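Long-range contacts in signal recognition particle receptor beta subunit (Mus musculus, PDB 2FH5), which binds GTP as a subunit of the signal recognition particle receptor and helps target nascent secretory proteins to the endoplasmic reticulum membrane: residues Q139-L144 with F175-L180; Y46-N51 with W209-A214; V86-F91 with K134-Q139. One frame throughout, in Å; residues are numbered along the deposited sequence.

Contact 1 of 3, residues Q139-L144 with F175-L180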
loop_
_atom_site.group_PDB
_atom_site.type_symbol
_atom_site.label_atom_id
_atom_site.label_comp_id
_atom_site.label_asym_id
_atom_site.label_seq_id
_atom_site.Cartn_x
_atom_site.Cartn_y
_atom_site.Cartn_z
ATOM N N GLN B 139 -3.469 24.378 -5.649
ATOM C CA GLN B 139 -3.976 23.722 -6.852
ATOM C C GLN B 139 -5.205 22.842 -6.581
ATOM O O GLN B 139 -6.092 22.720 -7.428
ATOM C CB GLN B 139 -2.866 22.917 -7.511
ATOM C CG GLN B 139 -1.737 23.794 -8.023
ATOM C CD GLN B 139 -2.237 24.865 -8.997
ATOM O OE1 GLN B 139 -2.725 24.546 -10.095
ATOM N NE2 GLN B 139 -2.130 26.145 -8.592
ATOM N N LEU B 140 -5.285 22.236 -5.406
ATOM C CA LEU B 140 -6.466 21.431 -5.114
ATOM C C LEU B 140 -7.710 22.300 -4.921
ATOM O O LEU B 140 -8.811 21.897 -5.312
ATOM C CB LEU B 140 -6.256 20.583 -3.871
ATOM C CG LEU B 140 -5.456 19.327 -4.141
ATOM C CD1 LEU B 140 -5.040 18.753 -2.809
ATOM C CD2 LEU B 140 -6.303 18.356 -4.986
ATOM N N GLU B 141 -7.550 23.478 -4.311
ATOM C CA GLU B 141 -8.700 24.369 -4.120
ATOM C C GLU B 141 -9.199 24.820 -5.492
ATOM O O GLU B 141 -10.391 24.742 -5.794
ATOM C CB GLU B 141 -8.317 25.581 -3.257
ATOM C CG GLU B 141 -7.912 25.165 -1.856
ATOM C CD GLU B 141 -7.679 26.321 -0.900
ATOM O OE1 GLU B 141 -7.121 27.355 -1.325
ATOM O OE2 GLU B 141 -8.036 26.179 0.291
ATOM N N LYS B 142 -8.272 25.265 -6.332
ATOM C CA LYS B 142 -8.629 25.708 -7.667
ATOM C C LYS B 142 -9.365 24.589 -8.419
ATOM O O LYS B 142 -10.338 24.833 -9.119
ATOM C CB LYS B 142 -7.360 26.137 -8.406
ATOM C CG LYS B 142 -7.513 26.281 -9.920
ATOM C CD LYS B 142 -6.196 26.700 -10.588
ATOM C CE LYS B 142 -6.353 26.794 -12.114
ATOM N NZ LYS B 142 -5.091 27.198 -12.813
ATOM N N GLU B 143 -8.912 23.355 -8.248
ATOM C CA GLU B 143 -9.508 22.209 -8.922
ATOM C C GLU B 143 -10.862 21.764 -8.338
ATOM O O GLU B 143 -11.769 21.391 -9.066
ATOM C CB GLU B 143 -8.519 21.049 -8.883
ATOM C CG GLU B 143 -8.865 19.914 -9.811
ATOM C CD GLU B 143 -8.634 20.281 -11.262
ATOM O OE1 GLU B 143 -7.538 20.823 -11.572
ATOM O OE2 GLU B 143 -9.548 20.018 -12.079
ATOM N N LEU B 144 -11.004 21.776 -7.019
ATOM C CA LEU B 144 -12.281 21.380 -6.433
ATOM C C LEU B 144 -13.298 22.467 -6.804
ATOM O O LEU B 144 -14.496 22.213 -6.948
ATOM C CB LEU B 144 -12.134 21.264 -4.920
ATOM C CG LEU B 144 -11.201 20.138 -4.443
ATOM C CD1 LEU B 144 -10.834 20.339 -2.996
ATOM C CD2 LEU B 144 -11.887 18.813 -4.638
ATOM N N PHE B 175 -14.030 28.280 -4.059
ATOM C CA PHE B 175 -13.765 27.246 -3.058
ATOM C C PHE B 175 -12.445 27.340 -2.315
ATOM O O PHE B 175 -11.418 27.663 -2.901
ATOM C CB PHE B 175 -13.813 25.842 -3.669
ATOM C CG PHE B 175 -13.542 24.761 -2.662
ATOM C CD1 PHE B 175 -14.534 24.363 -1.777
ATOM C CD2 PHE B 175 -12.268 24.251 -2.497
ATOM C CE1 PHE B 175 -14.259 23.491 -0.743
ATOM C CE2 PHE B 175 -11.989 23.374 -1.450
ATOM C CZ PHE B 175 -12.988 23.001 -0.578
ATOM N N GLU B 176 -12.489 27.025 -1.022
ATOM C CA GLU B 176 -11.302 27.011 -0.172
ATOM C C GLU B 176 -11.613 26.022 0.922
ATOM O O GLU B 176 -12.759 25.905 1.327
ATOM C CB GLU B 176 -11.018 28.393 0.431
ATOM C CG GLU B 176 -10.233 29.302 -0.496
ATOM C CD GLU B 176 -10.087 30.718 0.039
ATOM O OE1 GLU B 176 -9.397 30.923 1.063
ATOM O OE2 GLU B 176 -10.672 31.630 -0.581
ATOM N N PHE B 177 -10.604 25.299 1.392
ATOM C CA PHE B 177 -10.811 24.313 2.448
ATOM C C PHE B 177 -11.346 24.904 3.751
ATOM O O PHE B 177 -12.114 24.243 4.453
ATOM C CB PHE B 177 -9.514 23.550 2.703
ATOM C CG PHE B 177 -9.153 22.579 1.604
ATOM C CD1 PHE B 177 -9.837 21.369 1.471
ATOM C CD2 PHE B 177 -8.132 22.878 0.694
ATOM C CE1 PHE B 177 -9.505 20.462 0.437
ATOM C CE2 PHE B 177 -7.787 21.986 -0.338
ATOM C CZ PHE B 177 -8.473 20.776 -0.470
ATOM N N SER B 178 -10.959 26.136 4.077
ATOM C CA SER B 178 -11.438 26.795 5.307
ATOM C C SER B 178 -12.977 26.972 5.360
ATOM O O SER B 178 -13.553 27.041 6.438
ATOM C CB SER B 178 -10.773 28.159 5.476
ATOM O OG SER B 178 -11.185 29.038 4.445
ATOM N N GLN B 179 -13.635 27.034 4.207
ATOM C CA GLN B 179 -15.089 27.178 4.169
ATOM C C GLN B 179 -15.790 25.874 4.565
ATOM O O GLN B 179 -17.017 25.802 4.647
ATOM C CB GLN B 179 -15.555 27.556 2.756
ATOM C CG GLN B 179 -14.724 28.618 2.080
ATOM C CD GLN B 179 -15.075 28.756 0.622
ATOM O OE1 GLN B 179 -15.941 28.029 0.109
ATOM N NE2 GLN B 179 -14.410 29.693 -0.071
ATOM N N LEU B 180 -15.017 24.833 4.813
ATOM C CA LEU B 180 -15.617 23.556 5.129
ATOM C C LEU B 180 -15.955 23.334 6.583
ATOM O O LEU B 180 -15.210 23.750 7.472
ATOM C CB LEU B 180 -14.685 22.418 4.685
ATOM C CG LEU B 180 -14.456 22.126 3.203
ATOM C CD1 LEU B 180 -13.633 20.860 3.069
ATOM C CD2 LEU B 180 -15.794 21.957 2.504
HETATM O O HOH W 1 -6.934 29.205 0.993
HETATM O O HOH W 2 -8.313 27.149 2.956
#
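E141 on helix 133-150 takes hold of the loop residues F175-L180 through a hydrogen bond to the backbone of F177. The backbone N of F177 donates to E141 OE2 over 2.9 Å, with an N-H...O angle of 165°; the bond is nearly straight, although the N lies above the carboxylate plane, 36° out of it. The glutamate chain is extended beyond CG, with chi2 at -173°, and this carries its carboxylate from the flank of the helix to the loop backbone. Two waters add to the grip. One donates to E141 OE2 and accepts from S178 N, while the other lies 3.0 Å from both E141 OE1 and E176 OE1, between two like charges. E176 has its own counter-ion in K173, and Q137 NE2 also bonds to E141 OE2.

Apolar contacts complete the joint. L144 CD1 touches both rings, 3.5 Å from F177 CZ and 3.6 Å from F175 CE2, while F175 CE2 stands over one face of F177. L140 CB sits at the edge of the F177 ring, and the aliphatic part of the glutamate joins in, E141 CG lying 3.4 Å from F177 CD2.

The loop leading to strand 184-188 is therefore fixed to the helix by a mixed contact: three donors, F177 N, Q137 NE2 and a water, converge on E141 OE2, which probably offsets the cost of placing a charged carboxylate beside the F177 ring.

Contact 2 of 3, residues Y46-N51 with W209-A214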
loop_
_atom_site.group_PDB
_atom_site.type_symbol
_atom_site.label_atom_id
_atom_site.label_comp_id
_atom_site.label_asym_id
_atom_site.label_seq_id
_atom_site.Cartn_x
_atom_site.Cartn_y
_atom_site.Cartn_z
ATOM N N TYR B 46 -1.820 1.637 16.969
ATOM C CA TYR B 46 -0.744 2.613 17.063
ATOM C C TYR B 46 -0.773 3.326 18.430
ATOM O O TYR B 46 -1.765 3.965 18.772
ATOM C CB TYR B 46 -0.889 3.639 15.929
ATOM C CG TYR B 46 0.138 4.757 15.922
ATOM C CD1 TYR B 46 1.463 4.516 15.584
ATOM C CD2 TYR B 46 -0.232 6.066 16.226
ATOM C CE1 TYR B 46 2.406 5.560 15.544
ATOM C CE2 TYR B 46 0.691 7.111 16.189
ATOM C CZ TYR B 46 2.006 6.857 15.849
ATOM O OH TYR B 46 2.919 7.894 15.825
ATOM N N LYS B 47 0.301 3.196 19.211
ATOM C CA LYS B 47 0.378 3.874 20.504
ATOM C C LYS B 47 0.940 5.258 20.233
ATOM O O LYS B 47 2.079 5.411 19.786
ATOM C CB LYS B 47 1.299 3.132 21.476
ATOM C CG LYS B 47 0.821 1.733 21.863
ATOM C CD LYS B 47 -0.535 1.741 22.551
ATOM C CE LYS B 47 -0.940 0.324 22.955
ATOM N NZ LYS B 47 -2.317 0.248 23.532
ATOM N N VAL B 48 0.118 6.262 20.498
ATOM C CA VAL B 48 0.477 7.655 20.274
ATOM C C VAL B 48 1.673 8.165 21.094
ATOM O O VAL B 48 1.954 7.672 22.189
ATOM C CB VAL B 48 -0.758 8.535 20.522
ATOM C CG1 VAL B 48 -0.377 9.991 20.568
ATOM C CG2 VAL B 48 -1.767 8.291 19.422
ATOM N N ASN B 49 2.361 9.163 20.542
ATOM C CA ASN B 49 3.541 9.772 21.161
ATOM C C ASN B 49 3.335 10.629 22.420
ATOM O O ASN B 49 4.312 10.958 23.101
ATOM C CB ASN B 49 4.297 10.610 20.119
ATOM C CG ASN B 49 5.259 9.779 19.282
ATOM O OD1 ASN B 49 4.892 8.734 18.737
ATOM N ND2 ASN B 49 6.498 10.249 19.171
ATOM N N ASN B 50 2.094 10.995 22.736
ATOM C CA ASN B 50 1.855 11.815 23.923
ATOM C C ASN B 50 1.872 11.032 25.245
ATOM O O ASN B 50 1.850 9.797 25.262
ATOM C CB ASN B 50 0.549 12.637 23.789
ATOM C CG ASN B 50 -0.710 11.776 23.686
ATOM O OD1 ASN B 50 -0.914 10.844 24.461
ATOM N ND2 ASN B 50 -1.574 12.113 22.734
ATOM N N ASN B 51 1.928 11.780 26.345
ATOM C CA ASN B 51 1.974 11.248 27.708
ATOM C C ASN B 51 1.026 10.091 28.003
ATOM O O ASN B 51 1.465 9.013 28.401
ATOM C CB ASN B 51 1.712 12.385 28.695
ATOM C CG ASN B 51 2.625 13.570 28.462
ATOM O OD1 ASN B 51 3.832 13.495 28.701
ATOM N ND2 ASN B 51 2.055 14.670 27.977
ATOM N N TRP B 209 0.554 15.295 14.521
ATOM C CA TRP B 209 -0.881 15.424 14.231
ATOM C C TRP B 209 -1.673 14.228 14.741
ATOM O O TRP B 209 -2.738 14.390 15.335
ATOM C CB TRP B 209 -1.115 15.568 12.726
ATOM C CG TRP B 209 -2.568 15.729 12.317
ATOM C CD1 TRP B 209 -3.273 16.891 12.232
ATOM C CD2 TRP B 209 -3.463 14.687 11.884
ATOM N NE1 TRP B 209 -4.546 16.646 11.767
ATOM C CE2 TRP B 209 -4.687 15.304 11.544
ATOM C CE3 TRP B 209 -3.341 13.297 11.745
ATOM C CZ2 TRP B 209 -5.788 14.573 11.068
ATOM C CZ3 TRP B 209 -4.439 12.570 11.270
ATOM C CH2 TRP B 209 -5.641 13.212 10.939
ATOM N N LEU B 210 -1.174 13.024 14.492
ATOM C CA LEU B 210 -1.863 11.829 14.963
ATOM C C LEU B 210 -2.008 11.883 16.477
ATOM O O LEU B 210 -3.051 11.532 17.026
ATOM C CB LEU B 210 -1.096 10.580 14.545
ATOM C CG LEU B 210 -1.363 10.099 13.114
ATOM C CD1 LEU B 210 -0.323 9.068 12.730
ATOM C CD2 LEU B 210 -2.771 9.511 13.027
ATOM N N ALA B 211 -0.955 12.328 17.155
ATOM C CA ALA B 211 -0.993 12.463 18.604
ATOM C C ALA B 211 -2.108 13.455 18.982
ATOM O O ALA B 211 -3.003 13.154 19.787
ATOM C CB ALA B 211 0.353 12.967 19.099
ATOM N N LYS B 212 -2.041 14.636 18.374
ATOM C CA LYS B 212 -2.999 15.705 18.590
ATOM C C LYS B 212 -4.468 15.317 18.401
ATOM O O LYS B 212 -5.340 15.858 19.072
ATOM C CB LYS B 212 -2.627 16.876 17.682
ATOM C CG LYS B 212 -3.718 17.888 17.426
ATOM C CD LYS B 212 -3.242 18.895 16.383
ATOM C CE LYS B 212 -4.384 19.737 15.839
ATOM N NZ LYS B 212 -3.856 20.825 14.962
ATOM N N ILE B 213 -4.767 14.376 17.512
ATOM C CA ILE B 213 -6.166 14.005 17.305
ATOM C C ILE B 213 -6.595 12.758 18.047
ATOM O O ILE B 213 -7.763 12.387 18.001
ATOM C CB ILE B 213 -6.493 13.836 15.784
ATOM C CG1 ILE B 213 -5.758 12.631 15.178
ATOM C CG2 ILE B 213 -6.088 15.091 15.040
ATOM C CD1 ILE B 213 -6.485 11.296 15.344
ATOM N N ALA B 214 -5.662 12.124 18.750
ATOM C CA ALA B 214 -5.967 10.884 19.476
ATOM C C ALA B 214 -6.965 11.013 20.632
ATOM O O ALA B 214 -7.101 12.121 21.194
ATOM C CB ALA B 214 -4.660 10.244 19.984
ATOM O OXT ALA B 214 -7.588 9.985 20.984
#
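In the P-loop GTPase fold of this receptor subunit, the C-terminal helix 204-213 packs on the central sheet, and here its C-terminal part meets the end of strand 42-47, outermost in this chain's sheet, and the turn that leads on to strand 55-60. Y46 pairs through its backbone with L56 and V48 with N54, so the surface met by the helix belongs to an antiparallel hairpin. The backbones come close, with V48 CA and A211 CA 5.3 Å apart, a spacing consistent with the small side chain of A211.

V48 divides its two methyl groups between two alanines. CG1 stands anti to the backbone N (chi1 169°) and rests on A211, 3.2 Å from A211 CA and 3.4 Å from A211 CB. CG2 turns to the chain end, 3.5 Å from A214 CB, which also touches L56. Deeper in, L210 CD1 comes up obliquely to the Y46 ring at 4.1 Å from Y46 CE2, and both residues pack on L27 of helix 20-29. The phenol is fixed at its far end, because Y46 OH is hydrogen-bonded to E207, one helical turn before A211. Hydrophobic side chains thus make the joint, with a polar tie to the helix from the tyrosine. At the rim N50 ND2 lies 3.4 Å from A211 O.

Contact 3 of 3, residues V86-F91 with K134-Q139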
loop_
_atom_site.group_PDB
_atom_site.type_symbol
_atom_site.label_atom_id
_atom_site.label_comp_id
_atom_site.label_asym_id
_atom_site.label_seq_id
_atom_site.Cartn_x
_atom_site.Cartn_y
_atom_site.Cartn_z
ATOM N N VAL B 86 -0.937 11.992 -0.552
ATOM C CA VAL B 86 -0.670 12.517 -1.890
ATOM C C VAL B 86 0.798 12.355 -2.312
ATOM O O VAL B 86 1.707 12.705 -1.560
ATOM C CB VAL B 86 -1.008 14.030 -1.948
ATOM C CG1 VAL B 86 -0.738 14.602 -3.352
ATOM C CG2 VAL B 86 -2.441 14.234 -1.553
ATOM N N ASP B 87 1.029 11.819 -3.502
ATOM C CA ASP B 87 2.379 11.684 -4.007
ATOM C C ASP B 87 2.729 13.106 -4.446
ATOM O O ASP B 87 2.279 13.554 -5.496
ATOM C CB ASP B 87 2.409 10.750 -5.226
ATOM C CG ASP B 87 3.817 10.579 -5.810
ATOM O OD1 ASP B 87 4.551 11.583 -5.878
ATOM O OD2 ASP B 87 4.186 9.445 -6.218
ATOM N N SER B 88 3.534 13.810 -3.659
ATOM C CA SER B 88 3.900 15.184 -3.988
ATOM C C SER B 88 4.769 15.372 -5.240
ATOM O O SER B 88 4.769 16.441 -5.863
ATOM C CB SER B 88 4.561 15.808 -2.769
ATOM O OG SER B 88 3.694 15.667 -1.650
ATOM N N ALA B 89 5.482 14.320 -5.622
ATOM C CA ALA B 89 6.360 14.357 -6.798
ATOM C C ALA B 89 5.596 14.126 -8.092
ATOM O O ALA B 89 5.992 14.615 -9.134
ATOM C CB ALA B 89 7.474 13.299 -6.659
ATOM N N ALA B 90 4.510 13.362 -8.032
ATOM C CA ALA B 90 3.724 13.086 -9.230
ATOM C C ALA B 90 2.472 13.969 -9.277
ATOM O O ALA B 90 1.647 13.859 -10.198
ATOM C CB ALA B 90 3.316 11.603 -9.265
ATOM N N PHE B 91 2.342 14.845 -8.288
ATOM C CA PHE B 91 1.183 15.699 -8.194
ATOM C C PHE B 91 0.797 16.430 -9.487
ATOM O O PHE B 91 -0.373 16.402 -9.886
ATOM C CB PHE B 91 1.370 16.691 -7.055
ATOM C CG PHE B 91 0.153 17.492 -6.773
ATOM C CD1 PHE B 91 -0.982 16.886 -6.255
ATOM C CD2 PHE B 91 0.100 18.839 -7.112
ATOM C CE1 PHE B 91 -2.158 17.604 -6.087
ATOM C CE2 PHE B 91 -1.077 19.568 -6.945
ATOM C CZ PHE B 91 -2.206 18.947 -6.433
ATOM N N LYS B 134 1.948 23.734 0.429
ATOM C CA LYS B 134 1.300 25.013 0.178
ATOM C C LYS B 134 0.791 25.021 -1.263
ATOM O O LYS B 134 -0.380 25.321 -1.518
ATOM C CB LYS B 134 2.301 26.148 0.431
ATOM C CG LYS B 134 1.776 27.562 0.232
ATOM C CD LYS B 134 2.766 28.569 0.840
ATOM C CE LYS B 134 2.428 30.014 0.496
ATOM N NZ LYS B 134 2.587 30.306 -0.960
ATOM N N LEU B 135 1.656 24.667 -2.206
ATOM C CA LEU B 135 1.251 24.629 -3.612
ATOM C C LEU B 135 0.187 23.556 -3.907
ATOM O O LEU B 135 -0.684 23.736 -4.767
ATOM C CB LEU B 135 2.460 24.395 -4.507
ATOM C CG LEU B 135 2.150 24.252 -6.006
ATOM C CD1 LEU B 135 1.441 25.480 -6.554
ATOM C CD2 LEU B 135 3.463 24.045 -6.747
ATOM N N ILE B 136 0.246 22.439 -3.195
ATOM C CA ILE B 136 -0.735 21.390 -3.430
ATOM C C ILE B 136 -2.106 21.867 -2.948
ATOM O O ILE B 136 -3.120 21.621 -3.612
ATOM C CB ILE B 136 -0.284 20.075 -2.744
ATOM C CG1 ILE B 136 0.810 19.443 -3.610
ATOM C CG2 ILE B 136 -1.469 19.119 -2.528
ATOM C CD1 ILE B 136 1.581 18.364 -2.909
ATOM N N GLN B 137 -2.134 22.569 -1.815
ATOM C CA GLN B 137 -3.394 23.087 -1.303
ATOM C C GLN B 137 -4.001 24.070 -2.299
ATOM O O GLN B 137 -5.200 24.016 -2.591
ATOM C CB GLN B 137 -3.214 23.820 0.018
ATOM C CG GLN B 137 -4.563 24.129 0.619
ATOM C CD GLN B 137 -4.521 25.078 1.794
ATOM O OE1 GLN B 137 -3.620 25.021 2.629
ATOM N NE2 GLN B 137 -5.521 25.945 1.877
ATOM N N GLN B 138 -3.163 24.962 -2.818
ATOM C CA GLN B 138 -3.620 25.956 -3.773
ATOM C C GLN B 138 -4.203 25.302 -5.028
ATOM O O GLN B 138 -5.324 25.628 -5.423
ATOM C CB GLN B 138 -2.477 26.916 -4.145
ATOM C CG GLN B 138 -2.718 27.685 -5.452
ATOM C CD GLN B 138 -1.632 28.718 -5.770
ATOM O OE1 GLN B 138 -0.450 28.518 -5.456
ATOM N NE2 GLN B 138 -2.032 29.822 -6.413
ATOM N N GLN B 139 -3.469 24.378 -5.649
ATOM C CA GLN B 139 -3.976 23.722 -6.852
ATOM C C GLN B 139 -5.205 22.842 -6.581
ATOM O O GLN B 139 -6.092 22.720 -7.428
ATOM C CB GLN B 139 -2.866 22.917 -7.511
ATOM C CG GLN B 139 -1.737 23.794 -8.023
ATOM C CD GLN B 139 -2.237 24.865 -8.997
ATOM O OE1 GLN B 139 -2.725 24.546 -10.095
ATOM N NE2 GLN B 139 -2.130 26.145 -8.592
#
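Strand 79-87 ends at D87 and the chain turns through S88-A90 into helix 91-110, bringing F91 up to helix 133-150 with F91 CA 7.7 Å from I136 CA. In this turn D87 OD1 accepts from A90 N at 2.8 Å, an Asx motif, while D87 OD2 forms a salt bridge with K124 of the GTP site.

Across the contact, I136 lies over one face of F91 in a CH-pi contact: I136 CG1 is 3.7 Å from the ring centroid and 15° off the ring normal. CG of F91 is anti to its own N (chi1 -173°), which swings the ring toward the helix. Q139 CB approaches the edge of the same ring, 3.8 Å from F91 CE2. I136 CD1 runs on to S88, 3.7 Å from S88 OG, a hydroxyl hydrogen-bonded to N123 O. Replacing F91 with an alanine would probably open a gap beneath I136 CG1 and leave Q139 CB without its aromatic neighbour.

Between these segments the cohesion is apolar, with no hydrogen bond across; the polar side chains of D87 and S88 turn instead to K124 and N123, so one short turn joins the helix packing to the nucleotide-binding loop.

Overall arrangement
From the N terminus, strand 42-47, outermost in this chain's sheet, leads into contact 2, whose partner is the C-terminal part of the last helix; it closes a loop with 157 residues between its segments, and both other contacts are nested inside that loop. Contact 3 comes next, joining the end of strand 79-87 to helix 133-150, and it closes before contact 1 opens. Contact 1 then ties the same helix to the loop that precedes strand 184-188. The two share Q139 and touch, for instance where L140 packs on F91, their centres about 13 Å apart. Contact 2 lies apart, its centre about 25 Å from that of contact 3 and about 27 Å from that of contact 1, yet it reaches the same sheet as contact 3.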